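Local coordinates for protein KauB (Pseudomonas aeruginosa PAO1, PDB 6B4R) that probably oxidises a broad range of aldehydes, aminoaldehydes among them, to the corresponding acids with NAD(P)+ as cofactor, at residues A[22-27]-A[63-68]; A[37-42]-A[196-201]; A[46-51]-A[106-111]; A[86-91]-A[130-135]; A[124-129]-A[461-466]. All coordinates share one frame; numbering follows the deposited sequence.

Contact 1: A[22-27]-A[63-68]; sequences AFVNGE and VKVARN
N25, at the tip of a tight hairpin, lies closest to V65 on helix 56-72, their CA atoms 6.3 Å apart, and the chain from V24 to E27 reverses direction there in a type I' turn. The turn is closed from both sides: V24 N donates to E27 O over 2.9 Å, and E27 N returns a longer bond to V24 O. N25 takes up left-handed backbone angles and G26 a second positive phi, the pattern that a type I' turn demands.

V65 is the one residue of the helix segment that meets the hairpin, and it does so with both methyls. Its CG1, anti to its own backbone N (chi1 167°), meets N25 alone and reaches the stem of the asparagine at 3.6 Å from N25 CB. The amide of N25 lies beside the same methyl, with N25 OD1 3.8 Å from V65 CG1. The other branch, V65 CG2, lies near both residues, 4.1 Å from V24 CG1 and 4.2 Å from N25 CB. The contact is thus purely van der Waals, a thin touch at the protein surface.

Polar fixing comes from strand 217-219, where N218 accepts from N25 N through its side-chain oxygen and packs against both V24 and V65. On the strand, F23 packs on helix 198-210, while R67 on the helix is tied to D236 and D238 by salt bridges. The arrangement is a two-residue beta hairpin, with an Asn-Gly type I' turn, laid against a surface helix beside strand 217-219, to which F23 pairs by backbone hydrogen bonds and whose sheet, in this family, belongs to the cofactor-binding domain.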
# COMPACT_ATOMS: atom_id res chain seq x y z
N ALA A 22 13.66 -17.28 36.03
CA ALA A 22 12.67 -17.01 35.00
C ALA A 22 11.91 -15.74 35.34
O ALA A 22 11.92 -15.30 36.49
CB ALA A 22 11.72 -18.18 34.86
N PHE A 23 11.25 -15.15 34.35
CA PHE A 23 10.46 -13.95 34.57
C PHE A 23 9.03 -14.17 34.10
O PHE A 23 8.75 -14.11 32.90
CB PHE A 23 11.08 -12.76 33.82
CG PHE A 23 10.53 -11.43 34.23
CD1 PHE A 23 11.10 -10.70 35.27
CD2 PHE A 23 9.43 -10.88 33.57
CE1 PHE A 23 10.60 -9.47 35.64
CE2 PHE A 23 8.92 -9.65 33.94
CZ PHE A 23 9.51 -8.95 34.98
N VAL A 24 8.14 -14.44 35.04
CA VAL A 24 6.74 -14.70 34.71
C VAL A 24 5.81 -13.76 35.48
O VAL A 24 5.93 -13.61 36.69
CB VAL A 24 6.35 -16.16 35.02
CG1 VAL A 24 4.91 -16.42 34.61
CG2 VAL A 24 7.30 -17.12 34.31
N ASN A 25 4.88 -13.14 34.75
CA ASN A 25 3.89 -12.25 35.34
C ASN A 25 4.52 -11.10 36.12
O ASN A 25 4.12 -10.81 37.25
CB ASN A 25 2.91 -13.03 36.22
CG ASN A 25 1.61 -12.28 36.47
OD1 ASN A 25 1.26 -11.37 35.72
ND2 ASN A 25 0.89 -12.68 37.51
N GLY A 26 5.51 -10.46 35.52
CA GLY A 26 6.13 -9.28 36.10
C GLY A 26 7.08 -9.53 37.26
O GLY A 26 7.59 -8.58 37.85
N GLU A 27 7.32 -10.80 37.57
CA GLU A 27 8.18 -11.15 38.71
C GLU A 27 9.21 -12.22 38.35
O GLU A 27 8.96 -13.07 37.50
CB GLU A 27 7.34 -11.65 39.89
CG GLU A 27 6.15 -10.77 40.26
CD GLU A 27 6.56 -9.43 40.82
OE1 GLU A 27 5.73 -8.49 40.79
OE2 GLU A 27 7.71 -9.30 41.29
N VAL A 63 1.77 -19.61 29.89
CA VAL A 63 0.73 -19.46 28.88
C VAL A 63 -0.56 -18.92 29.49
O VAL A 63 -1.18 -18.00 28.95
CB VAL A 63 0.46 -20.78 28.14
CG1 VAL A 63 -0.81 -20.67 27.30
CG2 VAL A 63 1.64 -21.15 27.26
N LYS A 64 -0.96 -19.48 30.63
CA LYS A 64 -2.15 -19.02 31.34
C LYS A 64 -2.02 -17.54 31.70
O LYS A 64 -2.95 -16.76 31.51
CB LYS A 64 -2.38 -19.84 32.61
CG LYS A 64 -2.87 -21.26 32.36
CD LYS A 64 -3.08 -22.02 33.66
CE LYS A 64 -3.57 -23.44 33.40
NZ LYS A 64 -3.72 -24.22 34.66
N VAL A 65 -0.85 -17.17 32.20
CA VAL A 65 -0.55 -15.78 32.52
C VAL A 65 -0.59 -14.89 31.27
O VAL A 65 -1.23 -13.83 31.28
CB VAL A 65 0.83 -15.65 33.20
CG1 VAL A 65 1.28 -14.21 33.24
CG2 VAL A 65 0.79 -16.25 34.60
N ALA A 66 0.07 -15.34 30.21
CA ALA A 66 0.08 -14.60 28.95
C ALA A 66 -1.33 -14.44 28.38
O ALA A 66 -1.69 -13.37 27.89
CB ALA A 66 0.99 -15.29 27.94
N ARG A 67 -2.12 -15.51 28.45
CA ARG A 67 -3.49 -15.50 27.97
C ARG A 67 -4.34 -14.48 28.72
O ARG A 67 -5.06 -13.68 28.11
CB ARG A 67 -4.12 -16.89 28.10
CG ARG A 67 -5.60 -16.95 27.74
CD ARG A 67 -5.85 -16.53 26.29
NE ARG A 67 -5.16 -17.40 25.34
CZ ARG A 67 -5.07 -17.15 24.04
NH1 ARG A 67 -5.62 -16.06 23.53
NH2 ARG A 67 -4.41 -17.99 23.25
N ASN A 68 -4.25 -14.50 30.05
CA ASN A 68 -5.03 -13.60 30.89
C ASN A 68 -4.67 -12.14 30.68
O ASN A 68 -5.54 -11.27 30.69
CB ASN A 68 -4.86 -13.97 32.37
CG ASN A 68 -5.42 -15.34 32.70
OD1 ASN A 68 -6.33 -15.82 32.03
ND2 ASN A 68 -4.88 -15.97 33.73

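Contact 2: A[37-42]-A[196-201]; sequences FDCLSP and SPLTAI. With K (potassium ion), chain G.
C39 carries the close part of this contact, its sulfur resting in the notch formed by the ring of P197 and the fork of L198. The side chain leaves the strand toward the helix, and chi1 of -170° sets SG anti to the backbone N; SG then lies 4.0 Å from P197 CD and equally far from L198 CG. Both methyls of L198 are close to the sulfur as well, so the leucine offers its forked end rather than a single tip. F37 adds a lighter touch two residues earlier on the strand: F37 CZ approaches P197 CG at 4.2 Å, obliquely to its ring.

Strand 36-40 pairs antiparallel with strand 47-52, and the inner surface of this two-stranded ribbon rests on P197 and L198, leading into helix 198-210. The strand also serves a monovalent-cation site of the kind known in several aldehyde dehydrogenases: L40 O binds the potassium ion at 2.7 Å, a water occupies another position at 2.9 Å from the metal, and K195 and D108 complete the shell.

The solvent side is looser. D38 and L40 are exposed and take no part in the packing on P197 and L198, and D38 is engaged there by a salt bridge from K50.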
# COMPACT_ATOMS: atom_id res chain seq x y z
N PHE A 37 20.39 -25.04 35.75
CA PHE A 37 21.58 -25.51 35.04
C PHE A 37 22.71 -24.48 35.17
O PHE A 37 22.45 -23.30 35.40
CB PHE A 37 21.29 -25.84 33.57
CG PHE A 37 20.80 -24.67 32.77
CD1 PHE A 37 19.44 -24.38 32.69
CD2 PHE A 37 21.69 -23.87 32.07
CE1 PHE A 37 18.99 -23.31 31.94
CE2 PHE A 37 21.24 -22.79 31.32
CZ PHE A 37 19.89 -22.51 31.26
N ASP A 38 23.95 -24.94 35.03
CA ASP A 38 25.10 -24.05 35.18
C ASP A 38 25.39 -23.29 33.89
O ASP A 38 25.74 -23.89 32.87
CB ASP A 38 26.33 -24.82 35.63
CG ASP A 38 26.17 -25.41 37.02
OD1 ASP A 38 25.36 -24.88 37.81
OD2 ASP A 38 26.87 -26.40 37.33
N CYS A 39 25.26 -21.97 33.94
CA CYS A 39 25.60 -21.12 32.81
C CYS A 39 27.10 -20.85 32.82
O CYS A 39 27.60 -20.15 33.69
CB CYS A 39 24.82 -19.81 32.89
SG CYS A 39 24.92 -18.78 31.41
N LEU A 40 27.81 -21.42 31.85
CA LEU A 40 29.26 -21.26 31.78
C LEU A 40 29.67 -20.33 30.63
O LEU A 40 28.90 -20.10 29.70
CB LEU A 40 29.95 -22.61 31.63
CG LEU A 40 29.62 -23.65 32.70
CD1 LEU A 40 30.47 -24.90 32.51
CD2 LEU A 40 29.82 -23.08 34.10
N SER A 41 30.88 -19.81 30.70
CA SER A 41 31.36 -18.86 29.71
C SER A 41 32.41 -19.48 28.80
O SER A 41 33.35 -20.12 29.27
CB SER A 41 31.96 -17.63 30.39
OG SER A 41 32.54 -16.75 29.44
N PRO A 42 32.27 -19.30 27.48
CA PRO A 42 33.27 -19.79 26.54
C PRO A 42 34.52 -18.91 26.51
O PRO A 42 35.48 -19.24 25.81
CB PRO A 42 32.54 -19.72 25.19
CG PRO A 42 31.56 -18.62 25.36
CD PRO A 42 31.12 -18.67 26.80
N SER A 196 22.64 -19.33 25.98
CA SER A 196 22.70 -17.88 26.20
C SER A 196 21.39 -17.29 26.71
O SER A 196 20.68 -16.62 25.95
CB SER A 196 23.11 -17.17 24.91
OG SER A 196 22.19 -17.45 23.87
N PRO A 197 21.06 -17.51 27.99
CA PRO A 197 19.78 -17.04 28.52
C PRO A 197 19.83 -15.68 29.22
O PRO A 197 18.78 -15.07 29.42
CB PRO A 197 19.44 -18.13 29.54
CG PRO A 197 20.78 -18.55 30.08
CD PRO A 197 21.78 -18.38 28.94
N LEU A 198 21.02 -15.20 29.57
CA LEU A 198 21.17 -14.06 30.47
C LEU A 198 20.52 -12.74 30.01
O LEU A 198 19.83 -12.09 30.80
CB LEU A 198 22.64 -13.84 30.82
CG LEU A 198 23.37 -15.06 31.40
CD1 LEU A 198 24.79 -14.72 31.81
CD2 LEU A 198 22.59 -15.65 32.57
N THR A 199 20.73 -12.34 28.76
CA THR A 199 20.21 -11.07 28.27
C THR A 199 18.68 -11.04 28.18
O THR A 199 18.06 -10.00 28.39
CB THR A 199 20.81 -10.66 26.90
OG1 THR A 199 20.68 -11.75 25.97
CG2 THR A 199 22.28 -10.30 27.05
N ALA A 200 18.09 -12.19 27.85
CA ALA A 200 16.64 -12.29 27.78
C ALA A 200 16.03 -12.16 29.17
O ALA A 200 15.01 -11.50 29.35
CB ALA A 200 16.24 -13.62 27.15
N ILE A 201 16.67 -12.79 30.14
CA ILE A 201 16.24 -12.71 31.53
C ILE A 201 16.29 -11.26 32.03
O ILE A 201 15.41 -10.81 32.76
CB ILE A 201 17.12 -13.60 32.43
CG1 ILE A 201 16.90 -15.08 32.10
CG2 ILE A 201 16.84 -13.34 33.90
CD1 ILE A 201 17.82 -16.02 32.86
K K G . 26.65 -19.72 28.21
O HOH W 1 24.60 -21.45 29.26

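Contact 3: A[46-51]-A[106-111]; sequences RFLAKV and TLDMGK. With K (potassium ion), chain G.
R46 starts the strand side of the contact with a light touch: its NH1 comes to 4.3 Å from L107 CD2, while NH2 of the same guanidinium is held by D44 in a salt bridge. L48 then makes the main approach to the C-terminal end of helix 98-109. Its two methyls divide the work. CD2 packs on the leucine stem, 4.0 Å from L107 CB, and CD1 lies at the carbonyl, 3.5 Å from L107 O and 4.1 Å from D108 CA. The backbone of L48 has left extended angles (psi -58°), and both L48 and A49 face C39 on the paired strand, consistent with a beta bulge. Further on, V51 packs on L198 and I201.

On the helix, D108 grips the potassium ion twice, through its carbonyl O at 2.7 Å and its carboxylate OD1 at 2.8 Å. The other carboxylate oxygen, OD2, accepts from the backbone N of L198, and L107 O receives the hydroxyl of S41. The D108 carbonyl near the helix C-terminus, with its carboxylate and the carbonyls of L40 and K195, probably makes a site of partly negative character that suits a cation, and the CD1 methyl of L48 lends it an apolar neighbour.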
# COMPACT_ATOMS: atom_id res chain seq x y z
N ARG A 46 34.66 -20.11 32.88
CA ARG A 46 34.22 -19.67 34.20
C ARG A 46 32.73 -19.89 34.43
O ARG A 46 31.94 -19.93 33.48
CB ARG A 46 34.56 -18.20 34.42
CG ARG A 46 33.64 -17.24 33.68
CD ARG A 46 33.97 -15.80 33.99
NE ARG A 46 35.25 -15.39 33.41
CZ ARG A 46 35.74 -14.15 33.48
NH1 ARG A 46 35.05 -13.21 34.11
NH2 ARG A 46 36.91 -13.87 32.93
N PHE A 47 32.35 -20.02 35.69
CA PHE A 47 30.95 -20.11 36.07
C PHE A 47 30.34 -18.71 36.08
O PHE A 47 30.96 -17.77 36.57
CB PHE A 47 30.82 -20.76 37.45
CG PHE A 47 29.43 -20.71 38.02
CD1 PHE A 47 28.47 -21.62 37.62
CD2 PHE A 47 29.08 -19.75 38.96
CE1 PHE A 47 27.19 -21.58 38.14
CE2 PHE A 47 27.81 -19.70 39.48
CZ PHE A 47 26.86 -20.62 39.08
N LEU A 48 29.13 -18.59 35.56
CA LEU A 48 28.47 -17.29 35.49
C LEU A 48 27.31 -17.18 36.49
O LEU A 48 27.30 -16.30 37.34
CB LEU A 48 27.97 -17.00 34.07
CG LEU A 48 29.02 -16.91 32.96
CD1 LEU A 48 28.36 -16.81 31.60
CD2 LEU A 48 29.96 -15.73 33.20
N ALA A 49 26.35 -18.09 36.37
CA ALA A 49 25.19 -18.10 37.26
C ALA A 49 24.41 -19.41 37.14
O ALA A 49 24.58 -20.16 36.17
CB ALA A 49 24.27 -16.92 36.95
N LYS A 50 23.57 -19.69 38.13
CA LYS A 50 22.65 -20.81 38.04
C LYS A 50 21.34 -20.32 37.43
O LYS A 50 20.62 -19.52 38.02
CB LYS A 50 22.40 -21.43 39.41
CG LYS A 50 23.55 -22.29 39.91
CD LYS A 50 23.13 -23.12 41.11
CE LYS A 50 24.28 -23.98 41.62
NZ LYS A 50 24.79 -24.91 40.58
N VAL A 51 21.05 -20.81 36.23
CA VAL A 51 19.87 -20.37 35.49
C VAL A 51 18.75 -21.38 35.62
O VAL A 51 18.98 -22.59 35.52
CB VAL A 51 20.20 -20.12 34.01
CG1 VAL A 51 19.00 -19.55 33.28
CG2 VAL A 51 21.39 -19.18 33.88
N THR A 106 28.66 -11.04 25.81
CA THR A 106 30.03 -11.52 25.63
C THR A 106 30.38 -12.68 26.57
O THR A 106 30.95 -13.69 26.14
CB THR A 106 31.03 -10.38 25.85
OG1 THR A 106 30.92 -9.44 24.77
CG2 THR A 106 32.45 -10.90 25.92
N LEU A 107 30.06 -12.53 27.85
CA LEU A 107 30.32 -13.58 28.83
C LEU A 107 29.50 -14.83 28.51
O LEU A 107 29.99 -15.95 28.67
CB LEU A 107 30.00 -13.08 30.24
CG LEU A 107 30.93 -12.00 30.80
CD1 LEU A 107 30.48 -11.56 32.18
CD2 LEU A 107 32.37 -12.48 30.82
N ASP A 108 28.27 -14.64 28.06
CA ASP A 108 27.37 -15.75 27.80
C ASP A 108 27.81 -16.63 26.62
O ASP A 108 28.01 -17.83 26.78
CB ASP A 108 25.95 -15.24 27.56
CG ASP A 108 24.89 -16.14 28.16
OD1 ASP A 108 25.20 -17.31 28.45
OD2 ASP A 108 23.75 -15.67 28.35
N MET A 109 27.95 -16.03 25.44
CA MET A 109 28.17 -16.82 24.23
C MET A 109 29.49 -16.54 23.50
O MET A 109 29.79 -17.18 22.49
CB MET A 109 26.97 -16.73 23.28
CG MET A 109 26.44 -15.32 23.04
SD MET A 109 27.52 -14.36 21.96
CE MET A 109 27.53 -15.39 20.49
N GLY A 110 30.27 -15.58 23.99
CA GLY A 110 31.66 -15.44 23.58
C GLY A 110 32.03 -14.45 22.49
O GLY A 110 33.20 -14.36 22.11
N LYS A 111 31.06 -13.70 21.96
CA LYS A 111 31.36 -12.72 20.92
C LYS A 111 32.11 -11.53 21.51
O LYS A 111 31.97 -11.23 22.69
CB LYS A 111 30.08 -12.27 20.21
CG LYS A 111 29.19 -11.36 21.03
CD LYS A 111 28.08 -10.77 20.18
CE LYS A 111 27.27 -11.87 19.50
NZ LYS A 111 26.16 -11.32 18.67
K K G . 26.65 -19.72 28.21
O HOH W 1 24.60 -21.45 29.26

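Contact 4: A[86-91]-A[130-135]; sequences TMIRFA and WSAEAI
A132 meets M87 and I88 where two helices of the N-terminal part of the chain, 80-96 and 113-133, pack side by side in the helical layer that flanks the cofactor-domain sheet. The small alanine lets the backbones come near, with the CA atoms of M87 and A132 5.8 Å apart. The closest contacts run through its single methyl.

The methionine touches that methyl with its stem alone, M87 CB lying 3.7 Å from A132 CB. Its first torsion sets CG anti to the carbonyl carbon (chi1 -66°), the chain then runs extended, and a turn at the last bond (chi3 64°) folds the methyl round. The thioether is thereby carried past the alanine toward helix 170-183, where M87 packs on L182 and A183. I88 approaches from the next position of its helix. Its CG1 branch, also anti to the carbonyl carbon (chi1 -69°), reaches A132 CB at 3.9 Å, while CG2 takes the place anti to the backbone N and stands apart from the alanine. The methyl of A132 therefore fits into the angle between the methionine stem and the isoleucine branch.

W130 makes a cation-pi contact with a basic side chain of a neighbouring subunit, and E133 is joined by its carboxylate to basic side chains of that subunit, so this part of the helix also serves the subunit interface. Looser neighbours close the two ends of the contact: I135 CD1 stands 4.6 Å from M87 SD, and the extended tip of the isoleucine, I88 CD1, lies at the same separation from E133 CG.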
# COMPACT_ATOMS: atom_id res chain seq x y z
N THR A 86 5.43 3.42 24.75
CA THR A 86 5.94 2.49 25.76
C THR A 86 7.16 1.74 25.24
O THR A 86 8.15 1.58 25.96
CB THR A 86 4.86 1.48 26.19
OG1 THR A 86 3.71 2.19 26.65
CG2 THR A 86 5.39 0.59 27.31
N MET A 87 7.10 1.29 23.99
CA MET A 87 8.18 0.51 23.42
C MET A 87 9.41 1.36 23.11
O MET A 87 10.52 0.84 23.05
CB MET A 87 7.71 -0.23 22.16
CG MET A 87 6.67 -1.30 22.43
SD MET A 87 6.50 -2.42 21.03
CE MET A 87 8.13 -3.16 21.00
N ILE A 88 9.20 2.65 22.91
CA ILE A 88 10.32 3.56 22.72
C ILE A 88 11.09 3.70 24.04
O ILE A 88 12.32 3.69 24.05
CB ILE A 88 9.87 4.94 22.20
CG1 ILE A 88 9.37 4.81 20.76
CG2 ILE A 88 11.01 5.94 22.26
CD1 ILE A 88 8.89 6.11 20.15
N ARG A 89 10.35 3.79 25.14
CA ARG A 89 10.98 3.80 26.46
C ARG A 89 11.71 2.49 26.72
O ARG A 89 12.77 2.47 27.35
CB ARG A 89 9.94 4.07 27.56
CG ARG A 89 9.41 5.50 27.57
CD ARG A 89 8.62 5.79 28.84
NE ARG A 89 7.42 4.96 28.95
CZ ARG A 89 6.22 5.32 28.51
NH1 ARG A 89 6.05 6.50 27.92
NH2 ARG A 89 5.20 4.49 28.65
N PHE A 90 11.13 1.40 26.23
CA PHE A 90 11.76 0.08 26.31
C PHE A 90 13.07 0.11 25.53
O PHE A 90 14.09 -0.41 25.99
CB PHE A 90 10.82 -0.98 25.74
CG PHE A 90 11.27 -2.40 25.98
CD1 PHE A 90 12.26 -2.69 26.90
CD2 PHE A 90 10.70 -3.44 25.26
CE1 PHE A 90 12.68 -3.99 27.11
CE2 PHE A 90 11.11 -4.75 25.47
CZ PHE A 90 12.10 -5.02 26.40
N ALA A 91 13.04 0.72 24.35
CA ALA A 91 14.23 0.84 23.51
C ALA A 91 15.28 1.72 24.18
O ALA A 91 16.47 1.42 24.13
CB ALA A 91 13.86 1.39 22.15
N TRP A 130 12.27 1.12 15.96
CA TRP A 130 11.73 1.16 14.60
C TRP A 130 10.33 0.54 14.55
O TRP A 130 9.40 1.13 13.99
CB TRP A 130 12.66 0.43 13.64
CG TRP A 130 12.42 0.70 12.18
CD1 TRP A 130 13.03 1.65 11.41
CD2 TRP A 130 11.51 0.00 11.31
NE1 TRP A 130 12.56 1.59 10.12
CE2 TRP A 130 11.62 0.59 10.03
CE3 TRP A 130 10.61 -1.05 11.49
CZ2 TRP A 130 10.87 0.15 8.94
CZ3 TRP A 130 9.87 -1.49 10.41
CH2 TRP A 130 10.00 -0.88 9.15
N SER A 131 10.19 -0.64 15.13
CA SER A 131 8.91 -1.34 15.17
C SER A 131 7.86 -0.54 15.94
O SER A 131 6.67 -0.60 15.62
CB SER A 131 9.07 -2.73 15.79
OG SER A 131 10.01 -3.51 15.08
N ALA A 132 8.31 0.20 16.94
CA ALA A 132 7.43 1.06 17.73
C ALA A 132 6.94 2.23 16.89
O ALA A 132 5.75 2.55 16.88
CB ALA A 132 8.15 1.55 18.97
N GLU A 133 7.87 2.87 16.19
CA GLU A 133 7.56 4.03 15.35
C GLU A 133 6.58 3.68 14.23
O GLU A 133 5.85 4.55 13.75
CB GLU A 133 8.84 4.60 14.74
CG GLU A 133 9.82 5.16 15.74
CD GLU A 133 11.18 5.46 15.12
OE1 GLU A 133 11.40 5.05 13.96
OE2 GLU A 133 12.02 6.09 15.79
N ALA A 134 6.58 2.42 13.81
CA ALA A 134 5.81 1.99 12.65
C ALA A 134 4.36 1.63 12.98
O ALA A 134 3.55 1.48 12.07
CB ALA A 134 6.50 0.82 11.97
N ILE A 135 4.05 1.49 14.27
CA ILE A 135 2.74 1.03 14.71
C ILE A 135 1.57 1.82 14.13
O ILE A 135 0.61 1.24 13.61
CB ILE A 135 2.63 1.05 16.25
CG1 ILE A 135 3.67 0.12 16.88
CG2 ILE A 135 1.23 0.64 16.70
CD1 ILE A 135 3.67 0.14 18.40

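Contact 5: A[124-129]-A[461-466]; sequences AANSLR and GDMTAP
M463 leans on N126 and S127 of helix 113-133 from a type I turn that spans D462 to A465 in the loop between strands 452-455 and 474-475. D462 opens this reversal with an Asx turn.

Van der Waals contact comes first. The thioether of M463 lies alongside the serine, with SD 3.5 Å from S127 OG and 3.8 Å from S127 CB. Bends at the second and third torsions (chi2 -62°, chi3 -54°) curl the methionine back along the helix surface instead of letting it extend. Nearer the backbone, M463 CG meets the amide nitrogen of the asparagine, N126 ND2, at 3.7 Å, the two side chains passing in opposite directions. The methionine also packs against W130 and S131 of the same helix, while S127 touches W176, a residue of the pocket that holds the bound polyether, 2-[2-(2-methoxy-ethoxy)-ethoxy]-ethoxyl.

Water supplies the polar link. A single molecule accepts from N126 ND2 at 2.8 Å and from M463 N at 3.1 Å, bridging helix to loop and giving the N-H of M463 a partner.

Within the loop, hydrogen bonds hold the turn in shape. A465 N donates to D462 O, and the carboxylate oxygen D462 OD1 takes the backbone N-H of T464. T464 N reaches that oxygen over 2.9 Å on the anti side, 31° out of the carboxylate plane.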
# COMPACT_ATOMS: atom_id res chain seq x y z
N ALA A 124 19.63 -3.86 18.39
CA ALA A 124 18.47 -4.41 19.09
C ALA A 124 17.57 -3.29 19.60
O ALA A 124 16.35 -3.37 19.50
CB ALA A 124 18.92 -5.30 20.24
N ALA A 125 18.18 -2.24 20.14
CA ALA A 125 17.43 -1.07 20.58
C ALA A 125 16.75 -0.38 19.39
O ALA A 125 15.58 0.01 19.48
CB ALA A 125 18.35 -0.09 21.30
N ASN A 126 17.47 -0.25 18.29
CA ASN A 126 16.91 0.37 17.09
C ASN A 126 15.78 -0.46 16.48
O ASN A 126 14.83 0.08 15.92
CB ASN A 126 18.00 0.63 16.05
CG ASN A 126 17.45 1.22 14.77
OD1 ASN A 126 17.05 2.38 14.73
ND2 ASN A 126 17.44 0.42 13.71
N SER A 127 15.89 -1.78 16.60
CA SER A 127 14.86 -2.68 16.09
C SER A 127 13.55 -2.53 16.86
O SER A 127 12.47 -2.56 16.27
CB SER A 127 15.34 -4.13 16.17
OG SER A 127 14.33 -5.02 15.72
N LEU A 128 13.65 -2.38 18.17
CA LEU A 128 12.48 -2.13 19.00
C LEU A 128 11.90 -0.75 18.70
O LEU A 128 10.69 -0.59 18.55
CB LEU A 128 12.83 -2.23 20.49
CG LEU A 128 13.23 -3.59 21.05
CD1 LEU A 128 13.43 -3.49 22.56
CD2 LEU A 128 12.19 -4.64 20.72
N ARG A 129 12.79 0.24 18.61
CA ARG A 129 12.38 1.61 18.34
C ARG A 129 11.69 1.74 16.98
O ARG A 129 10.64 2.37 16.88
CB ARG A 129 13.59 2.55 18.41
CG ARG A 129 13.24 4.01 18.17
CD ARG A 129 14.46 4.92 18.28
NE ARG A 129 14.88 5.11 19.67
CZ ARG A 129 15.93 4.52 20.22
NH1 ARG A 129 16.69 3.70 19.50
NH2 ARG A 129 16.23 4.75 21.49
N GLY A 461 21.19 -4.04 4.24
CA GLY A 461 19.80 -3.91 4.66
C GLY A 461 19.65 -3.55 6.12
O GLY A 461 20.24 -4.18 7.00
N ASP A 462 18.85 -2.52 6.39
CA ASP A 462 18.55 -2.13 7.77
C ASP A 462 17.19 -2.68 8.20
O ASP A 462 16.79 -3.76 7.77
CB ASP A 462 18.60 -0.60 7.92
CG ASP A 462 17.85 0.13 6.81
OD1 ASP A 462 16.83 -0.40 6.32
OD2 ASP A 462 18.29 1.23 6.43
N MET A 463 16.49 -1.93 9.05
CA MET A 463 15.17 -2.36 9.52
C MET A 463 14.10 -2.27 8.45
O MET A 463 12.99 -2.77 8.64
CB MET A 463 14.75 -1.57 10.76
CG MET A 463 15.27 -2.12 12.08
SD MET A 463 14.69 -3.80 12.44
CE MET A 463 12.92 -3.61 12.30
N THR A 464 14.41 -1.63 7.33
CA THR A 464 13.45 -1.53 6.23
C THR A 464 13.49 -2.75 5.30
O THR A 464 12.65 -2.89 4.41
CB THR A 464 13.68 -0.26 5.38
OG1 THR A 464 14.92 -0.38 4.67
CG2 THR A 464 13.71 0.98 6.27
N ALA A 465 14.47 -3.63 5.52
CA ALA A 465 14.65 -4.80 4.66
C ALA A 465 14.12 -6.07 5.32
O ALA A 465 14.61 -6.49 6.36
CB ALA A 465 16.11 -4.97 4.29
N PRO A 466 13.11 -6.70 4.69
CA PRO A 466 12.61 -7.99 5.17
C PRO A 466 13.71 -9.05 5.16
O PRO A 466 14.54 -9.06 4.25
CB PRO A 466 11.50 -8.34 4.17
CG PRO A 466 11.80 -7.51 2.96
CD PRO A 466 12.40 -6.25 3.48
O HOH W 2 17.40 0.38 10.93

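Contacts 2 and 3 form one unit, their centres 5 Å apart: strands 36-40 and 47-52 are paired, and both contacts share the potassium ion and its water. Contacts 4 and 5 form a second unit along helix 113-133, with centres 11 Å apart and W130 CE3 3.5 Å from M463 CE. Contact 1 lies at the surface and touches none of the others, though its nearest atoms come within about 5 Å of contact 2. Contact 5 approaches the catalytic region: the M463 side chain is about 9 Å from the bound polyether and about 11 Å from the side chain of E267, the predicted active-site residue.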